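Local coordinates for extracellular solute-binding protein, family 1 (Bifidobacterium longum subsp. infantis ATCC 15697, PDB 3QUF), which probably captures a solute, perhaps a carbohydrate, outside the cell and delivers it to an ABC-type importer, at residues A140-K145 against I277-A282; E253-N258 against P270-S275. All blocks are in the same frame, centred on the assembly; numbering follows the deposited sequence.

Interaction 1: A140-K145 against I277-A282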
ATOM      1  N   ALA A 140       9.733   0.809   2.444  1.00 14.49           N
ATOM      2  CA  ALA A 140      10.619   1.889   2.904  1.00 13.60           C
ATOM      3  C   ALA A 140      11.994   1.749   2.261  1.00 15.04           C
ATOM      4  O   ALA A 140      12.170   0.909   1.373  1.00 15.45           O
ATOM      5  CB  ALA A 140      10.711   1.856   4.460  1.00 14.01           C
ATOM      6  N   PHE A 141      12.943   2.589   2.660  1.00 15.05           N
ATOM      7  CA  PHE A 141      14.285   2.539   2.121  1.00 15.76           C
ATOM      8  C   PHE A 141      15.163   1.631   2.988  1.00 17.18           C
ATOM      9  O   PHE A 141      15.231   1.779   4.228  1.00 18.26           O
ATOM     10  CB  PHE A 141      14.927   3.927   2.064  1.00 16.12           C
ATOM     11  CG  PHE A 141      14.775   4.683   0.743  1.00 14.89           C
ATOM     12  CD1 PHE A 141      14.455   4.082  -0.460  1.00 17.23           C
ATOM     13  CD2 PHE A 141      15.043   6.063   0.734  1.00 16.61           C
ATOM     14  CE1 PHE A 141      14.390   4.817  -1.629  1.00 18.43           C
ATOM     15  CE2 PHE A 141      15.031   6.775  -0.428  1.00 17.16           C
ATOM     16  CZ  PHE A 141      14.697   6.169  -1.612  1.00 17.36           C
ATOM     17  N   PHE A 142      15.829   0.694   2.340  1.00 18.23           N
ATOM     18  CA  PHE A 142      16.804  -0.168   2.968  1.00 19.41           C
ATOM     19  C   PHE A 142      18.160   0.328   2.484  1.00 19.46           C
ATOM     20  O   PHE A 142      18.318   0.584   1.293  1.00 19.69           O
ATOM     21  CB  PHE A 142      16.543  -1.621   2.563  1.00 20.62           C
ATOM     22  CG  PHE A 142      15.322  -2.226   3.206  1.00 22.18           C
ATOM     23  CD1 PHE A 142      14.023  -1.715   2.952  1.00 24.49           C
ATOM     24  CD2 PHE A 142      15.453  -3.275   4.103  1.00 24.70           C
ATOM     25  CE1 PHE A 142      12.905  -2.245   3.576  1.00 25.45           C
ATOM     26  CE2 PHE A 142      14.338  -3.833   4.713  1.00 25.47           C
ATOM     27  CZ  PHE A 142      13.058  -3.325   4.462  1.00 26.27           C
ATOM     28  N   TYR A 143      19.099   0.523   3.405  1.00 20.21           N
ATOM     29  CA  TYR A 143      20.414   1.085   3.043  1.00 21.05           C
ATOM     30  C   TYR A 143      21.606   0.326   3.609  1.00 22.84           C
ATOM     31  O   TYR A 143      21.512  -0.325   4.649  1.00 22.26           O
ATOM     32  CB  TYR A 143      20.504   2.590   3.395  1.00 21.54           C
ATOM     33  CG  TYR A 143      20.415   2.901   4.874  1.00 22.92           C
ATOM     34  CD1 TYR A 143      19.183   3.017   5.495  1.00 24.94           C
ATOM     35  CD2 TYR A 143      21.568   3.079   5.636  1.00 27.46           C
ATOM     36  CE1 TYR A 143      19.081   3.309   6.851  1.00 28.19           C
ATOM     37  CE2 TYR A 143      21.486   3.356   6.992  1.00 29.60           C
ATOM     38  CZ  TYR A 143      20.251   3.476   7.589  1.00 30.15           C
ATOM     39  OH  TYR A 143      20.166   3.756   8.924  1.00 34.07           O
ATOM     40  N   ASN A 144      22.707   0.401   2.873  1.00 23.40           N
ATOM     41  CA  ASN A 144      23.954  -0.283   3.218  1.00 25.54           C
ATOM     42  C   ASN A 144      24.763   0.699   4.077  1.00 26.38           C
ATOM     43  O   ASN A 144      25.289   1.709   3.578  1.00 27.18           O
ATOM     44  CB  ASN A 144      24.685  -0.667   1.930  1.00 25.49           C
ATOM     45  CG  ASN A 144      26.006  -1.383   2.196  1.00 28.04           C
ATOM     46  OD1 ASN A 144      26.625  -1.172   3.236  1.00 31.93           O
ATOM     47  ND2 ASN A 144      26.446  -2.204   1.245  1.00 28.73           N
ATOM     48  N   LYS A 145      24.812   0.431   5.376  1.00 27.98           N
ATOM     49  CA  LYS A 145      25.455   1.343   6.316  1.00 30.22           C
ATOM     50  C   LYS A 145      26.928   1.628   5.984  1.00 31.96           C
ATOM     51  O   LYS A 145      27.420   2.744   6.214  1.00 32.89           O
ATOM     52  CB  LYS A 145      25.339   0.796   7.737  1.00 30.74           C
ATOM     53  CG  LYS A 145      23.919   0.754   8.266  1.00 32.14           C
ATOM     54  CD  LYS A 145      23.877   0.194   9.668  1.00 35.40           C
ATOM     55  CE  LYS A 145      22.540   0.449  10.315  1.00 37.40           C
ATOM     56  NZ  LYS A 145      22.502   0.084  11.765  1.00 40.15           N
ATOM     57  N   ILE A 277      25.337  -7.884   4.232  1.00 33.21           N
ATOM     58  CA  ILE A 277      25.158  -6.444   4.325  1.00 31.92           C
ATOM     59  C   ILE A 277      24.719  -5.994   5.724  1.00 31.34           C
ATOM     60  O   ILE A 277      23.742  -6.492   6.272  1.00 30.91           O
ATOM     61  CB  ILE A 277      24.106  -5.912   3.318  1.00 31.22           C
ATOM     62  CG1 ILE A 277      24.387  -6.434   1.899  1.00 31.69           C
ATOM     63  CG2 ILE A 277      24.085  -4.365   3.366  1.00 27.63           C
ATOM     64  CD1 ILE A 277      25.792  -6.142   1.380  1.00 32.69           C
ATOM     65  N   ASP A 278      25.452  -5.032   6.272  1.00 31.63           N
ATOM     66  CA  ASP A 278      25.018  -4.319   7.459  1.00 31.54           C
ATOM     67  C   ASP A 278      24.027  -3.245   6.977  1.00 28.82           C
ATOM     68  O   ASP A 278      24.438  -2.190   6.538  1.00 30.16           O
ATOM     69  CB  ASP A 278      26.211  -3.665   8.155  1.00 33.38           C
ATOM     70  CG  ASP A 278      25.853  -3.066   9.521  1.00 35.84           C
ATOM     71  OD1 ASP A 278      24.727  -3.304   9.999  1.00 38.52           O
ATOM     72  OD2 ASP A 278      26.722  -2.355  10.103  1.00 41.10           O
ATOM     73  N   PHE A 279      22.755  -3.559   7.044  1.00 27.94           N
ATOM     74  CA  PHE A 279      21.703  -2.672   6.481  1.00 26.12           C
ATOM     75  C   PHE A 279      20.844  -1.987   7.548  1.00 26.35           C
ATOM     76  O   PHE A 279      20.615  -2.530   8.615  1.00 27.08           O
ATOM     77  CB  PHE A 279      20.814  -3.459   5.509  1.00 25.88           C
ATOM     78  CG  PHE A 279      19.849  -4.421   6.179  1.00 25.16           C
ATOM     79  CD1 PHE A 279      20.252  -5.707   6.520  1.00 25.76           C
ATOM     80  CD2 PHE A 279      18.551  -4.040   6.477  1.00 25.27           C
ATOM     81  CE1 PHE A 279      19.361  -6.585   7.144  1.00 25.74           C
ATOM     82  CE2 PHE A 279      17.654  -4.911   7.096  1.00 25.13           C
ATOM     83  CZ  PHE A 279      18.068  -6.192   7.428  1.00 26.40           C
ATOM     84  N   GLY A 280      20.349  -0.788   7.228  1.00 25.32           N
ATOM     85  CA  GLY A 280      19.354  -0.135   8.058  1.00 25.28           C
ATOM     86  C   GLY A 280      18.106   0.127   7.246  1.00 23.34           C
ATOM     87  O   GLY A 280      18.094  -0.121   6.044  1.00 21.79           O
ATOM     88  N   VAL A 281      17.041   0.585   7.909  1.00 22.78           N
ATOM     89  CA  VAL A 281      15.779   0.854   7.250  1.00 22.29           C
ATOM     90  C   VAL A 281      15.280   2.230   7.642  1.00 22.87           C
ATOM     91  O   VAL A 281      15.053   2.469   8.836  1.00 24.70           O
ATOM     92  CB  VAL A 281      14.680  -0.180   7.605  1.00 22.41           C
ATOM     93  CG1 VAL A 281      13.409   0.107   6.828  1.00 21.74           C
ATOM     94  CG2 VAL A 281      15.194  -1.610   7.300  1.00 22.59           C
ATOM     95  N   ALA A 282      15.027   3.082   6.644  1.00 19.09           N
ATOM     96  CA  ALA A 282      14.651   4.465   6.894  1.00 18.99           C
ATOM     97  C   ALA A 282      13.380   4.786   6.139  1.00 16.39           C
ATOM     98  O   ALA A 282      13.121   4.182   5.102  1.00 16.24           O
ATOM     99  CB  ALA A 282      15.767   5.386   6.403  1.00 18.54           C
TER
HETATM  100  O   HOH W   1      27.436  -3.425   4.855  1.00 36.60           O
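The Y143 ring lies over the backbone of G280. G280 CA stands 3.9 Å from the ring centroid, offset toward the rim, a CH-pi contact over the face. The ring gets there because CG of Y143 sits between the backbone N and the carbonyl carbon (chi1 64°). G280 has no side chain, which leaves its CA to lie against the ring. CE1 of Y143 also reaches A282 CB at 3.9 Å.

F142 and V281 meet on the reverse face of the sheet, side by side and pointing the same way. V281 CG2 presses on one face of the F142 ring, 3.8 Å from its centroid. F279 lies alongside on the same face of the sheet and touches F142 through the two CD2 atoms, 4.0 Å apart. Helix 269-274 packs on both phenylalanines through L272.

The backbones form an antiparallel ladder in the mixed sheet of one lobe of this solute-binding fold. F141 and A282 are a hydrogen-bonded pair, as are Y143 and G280. F142 with V281 and N144 with F279 are non-hydrogen-bonded pairs. Strand 259-264 borders the other edge of strand 135-144.

Past the ladder, K145 N at the start of helix 145-150 still gives a 2.9 Å bond to D278 O. N144 is the N-cap of this helix. Its OD1 caps I147 N and also takes a 2.9 Å bond from a water that accepts from D278 N. The extended K145 chain passes D278, CD lying 3.6 Å from OD1, but K145 NZ stays 4.4 Å from D278 OD1, too far for a salt bridge.

Interaction 2: E253-N258 against P270-S275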
ATOM      1  N   GLU A 253      21.887  -6.391  -6.687  1.00 29.94           N
ATOM      2  CA  GLU A 253      22.923  -5.371  -6.526  1.00 30.24           C
ATOM      3  C   GLU A 253      23.138  -4.976  -5.061  1.00 29.06           C
ATOM      4  O   GLU A 253      24.257  -4.702  -4.642  1.00 29.22           O
ATOM      5  CB  GLU A 253      22.610  -4.122  -7.355  1.00 31.46           C
ATOM      6  CG  GLU A 253      22.757  -4.315  -8.855  1.00 34.91           C
ATOM      7  CD  GLU A 253      24.136  -4.780  -9.220  1.00 40.16           C
ATOM      8  OE1 GLU A 253      25.087  -3.996  -9.007  1.00 43.48           O
ATOM      9  OE2 GLU A 253      24.272  -5.939  -9.677  1.00 45.14           O
ATOM     10  N   PHE A 254      22.053  -4.913  -4.288  1.00 27.21           N
ATOM     11  CA  PHE A 254      22.162  -4.569  -2.868  1.00 26.82           C
ATOM     12  C   PHE A 254      22.944  -5.649  -2.076  1.00 27.71           C
ATOM     13  O   PHE A 254      23.908  -5.346  -1.368  1.00 27.52           O
ATOM     14  CB  PHE A 254      20.769  -4.332  -2.288  1.00 25.26           C
ATOM     15  CG  PHE A 254      20.777  -3.723  -0.931  1.00 24.35           C
ATOM     16  CD1 PHE A 254      21.001  -2.366  -0.767  1.00 23.23           C
ATOM     17  CD2 PHE A 254      20.582  -4.510   0.188  1.00 26.89           C
ATOM     18  CE1 PHE A 254      21.016  -1.789   0.491  1.00 25.88           C
ATOM     19  CE2 PHE A 254      20.602  -3.953   1.449  1.00 26.01           C
ATOM     20  CZ  PHE A 254      20.799  -2.598   1.605  1.00 26.36           C
ATOM     21  N   VAL A 255      22.501  -6.891  -2.216  1.00 28.90           N
ATOM     22  CA  VAL A 255      23.116  -8.038  -1.559  1.00 30.44           C
ATOM     23  C   VAL A 255      24.609  -8.219  -1.955  1.00 32.13           C
ATOM     24  O   VAL A 255      25.441  -8.645  -1.137  1.00 33.67           O
ATOM     25  CB  VAL A 255      22.224  -9.302  -1.801  1.00 29.63           C
ATOM     26  CG1 VAL A 255      22.949 -10.551  -1.478  1.00 34.61           C
ATOM     27  CG2 VAL A 255      20.960  -9.196  -0.944  1.00 29.06           C
ATOM     28  N   SER A 256      24.972  -7.800  -3.170  1.00 32.88           N
ATOM     29  CA  SER A 256      26.358  -7.864  -3.631  1.00 34.28           C
ATOM     30  C   SER A 256      27.268  -6.750  -3.097  1.00 34.02           C
ATOM     31  O   SER A 256      28.475  -6.762  -3.355  1.00 33.95           O
ATOM     32  CB  SER A 256      26.398  -7.836  -5.164  1.00 35.61           C
ATOM     33  OG  SER A 256      25.702  -8.942  -5.693  1.00 37.49           O
ATOM     34  N   GLY A 257      26.706  -5.784  -2.374  1.00 32.49           N
ATOM     35  CA  GLY A 257      27.503  -4.721  -1.779  1.00 32.84           C
ATOM     36  C   GLY A 257      27.774  -3.584  -2.723  1.00 33.46           C
ATOM     37  O   GLY A 257      28.643  -2.754  -2.460  1.00 34.46           O
ATOM     38  N   ASN A 258      27.014  -3.515  -3.819  1.00 32.81           N
ATOM     39  CA  ASN A 258      27.257  -2.523  -4.852  1.00 33.62           C
ATOM     40  C   ASN A 258      26.325  -1.326  -4.789  1.00 31.06           C
ATOM     41  O   ASN A 258      26.530  -0.378  -5.535  1.00 32.26           O
ATOM     42  CB  ASN A 258      27.121  -3.152  -6.241  1.00 34.50           C
ATOM     43  CG  ASN A 258      28.190  -4.142  -6.528  1.00 37.96           C
ATOM     44  OD1 ASN A 258      29.291  -4.048  -5.985  1.00 39.98           O
ATOM     45  ND2 ASN A 258      27.882  -5.111  -7.389  1.00 42.65           N
ATOM     46  N   PRO A 270      14.301 -11.648   5.113  1.00 27.01           N
ATOM     47  CA  PRO A 270      15.047 -12.906   5.246  1.00 28.64           C
ATOM     48  C   PRO A 270      16.289 -12.962   4.365  1.00 29.56           C
ATOM     49  O   PRO A 270      17.366 -13.361   4.816  1.00 30.34           O
ATOM     50  CB  PRO A 270      14.031 -13.948   4.804  1.00 28.32           C
ATOM     51  CG  PRO A 270      12.751 -13.393   5.175  1.00 28.17           C
ATOM     52  CD  PRO A 270      12.866 -11.906   4.907  1.00 26.10           C
ATOM     53  N   ASP A 271      16.150 -12.513   3.117  1.00 30.32           N
ATOM     54  CA  ASP A 271      17.302 -12.434   2.215  1.00 30.87           C
ATOM     55  C   ASP A 271      18.343 -11.405   2.678  1.00 30.81           C
ATOM     56  O   ASP A 271      19.550 -11.641   2.556  1.00 31.37           O
ATOM     57  CB  ASP A 271      16.860 -12.154   0.771  1.00 32.06           C
ATOM     58  CG  ASP A 271      16.092 -13.336   0.127  1.00 35.98           C
ATOM     59  OD1 ASP A 271      16.301 -14.500   0.525  1.00 41.37           O
ATOM     60  OD2 ASP A 271      15.273 -13.082  -0.792  1.00 41.68           O
ATOM     61  N   LEU A 272      17.901 -10.276   3.232  1.00 29.39           N
ATOM     62  CA  LEU A 272      18.846  -9.258   3.666  1.00 30.04           C
ATOM     63  C   LEU A 272      19.604  -9.708   4.919  1.00 30.96           C
ATOM     64  O   LEU A 272      20.781  -9.406   5.093  1.00 31.37           O
ATOM     65  CB  LEU A 272      18.135  -7.920   3.892  1.00 29.83           C
ATOM     66  CG  LEU A 272      17.565  -7.255   2.619  1.00 31.42           C
ATOM     67  CD1 LEU A 272      17.305  -5.786   2.892  1.00 31.81           C
ATOM     68  CD2 LEU A 272      18.438  -7.395   1.368  1.00 30.65           C
ATOM     69  N   GLN A 273      18.910 -10.420   5.792  1.00 30.92           N
ATOM     70  CA  GLN A 273      19.540 -10.908   7.013  1.00 32.17           C
ATOM     71  C   GLN A 273      20.555 -12.002   6.712  1.00 33.07           C
ATOM     72  O   GLN A 273      21.615 -12.031   7.316  1.00 33.58           O
ATOM     73  CB  GLN A 273      18.469 -11.366   8.006  1.00 32.54           C
ATOM     74  CG  GLN A 273      17.896 -10.181   8.776  1.00 33.96           C
ATOM     75  CD  GLN A 273      16.934 -10.564   9.878  1.00 41.92           C
ATOM     76  OE1 GLN A 273      16.518 -11.712  10.000  1.00 46.14           O
ATOM     77  NE2 GLN A 273      16.569  -9.578  10.698  1.00 46.61           N
ATOM     78  N   LYS A 274      20.227 -12.868   5.755  1.00 33.93           N
ATOM     79  CA  LYS A 274      21.170 -13.880   5.229  1.00 36.02           C
ATOM     80  C   LYS A 274      22.438 -13.295   4.619  1.00 35.77           C
ATOM     81  O   LYS A 274      23.493 -13.928   4.646  1.00 36.77           O
ATOM     82  CB  LYS A 274      20.482 -14.737   4.152  1.00 36.84           C
ATOM     83  CG  LYS A 274      19.687 -15.926   4.676  1.00 40.89           C
ATOM     84  CD  LYS A 274      20.583 -17.079   5.146  1.00 46.37           C
ATOM     85  CE  LYS A 274      21.286 -17.826   3.996  1.00 49.37           C
ATOM     86  NZ  LYS A 274      21.809 -19.186   4.377  1.00 50.40           N
ATOM     87  N   SER A 275      22.322 -12.112   4.024  1.00 34.63           N
ATOM     88  CA  SER A 275      23.399 -11.499   3.278  1.00 34.50           C
ATOM     89  C   SER A 275      24.476 -10.993   4.223  1.00 35.16           C
ATOM     90  O   SER A 275      24.300 -11.000   5.437  1.00 34.72           O
ATOM     91  CB  SER A 275      22.860 -10.326   2.415  1.00 34.12           C
ATOM     92  OG  SER A 275      22.670  -9.174   3.214  1.00 32.64           O
TER
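V255 and F254 meet L272 where the C-terminal end of helix 247-255 faces the short helix 269-274. This is helix-end packing on the outside of the central sheet of one lobe of a solute-binding protein. Strand 259-264 joins the two helices along the chain.

Apolar contacts carry the interface. CD2 of L272 touches two partners, 3.8 Å from F254 CD2 and 3.9 Å from V255 CG2. The second methyl, CD1, reaches F254 CE2 at 4.0 Å. Both branches of L272 thus touch the CD2-CE2 part of the ring, and the two side chains cross at about a right angle. CG of F254 is anti to the backbone N (chi1 -169°), which sends the ring down from the helix to the strands. There it also packs on M262, N144 and F279. V255 uses its two methyls differently. CG2 touches both L272 and S275, while CG1 comes within 3.9 Å of S275 CB.

The polar contacts lie within each segment or lead out of the pair. Helix 247-255 closes in a Schellman motif at G257. G257 N bonds to F254 O and N258 N to E253 O. G257 takes the positive phi (85°) of this motif, which glycine adopts without strain. N258 ND2 adds a weak bond to E253 OE1. On the other helix, the carboxylate of D271 forms a salt bridge with K251, one turn before V255, so a charged link flanks the apolar contact.

S275 is the first residue to leave helix 269-274. Its hydroxyl donates to L272 O at 2.7 Å, tilted 27° from the carbonyl plane, and OG also takes a bond from I277 N.

How the interactions relate
The two interactions lie in the same lobe, their centres about 10 Å apart. Along the chain, interaction 2 is nested inside the loop closed by interaction 1. Strand 135-144 comes first, then helix 247-255, strand 259-264, helix 269-274 and strand 279-282. The two helices sit on one face of the sheet that interaction 1 helps to build. They meet it directly: L272 CD1 is 3.3 Å from F142 CD2, and F254 CZ is 3.6 Å from Y143 C. I277 CD1 packs against F254 O at 3.4 Å. The helices form a layer packed on the sheet, buried where they meet it and partly exposed at their outer edge, within one lobe of the probable solute-binding fold.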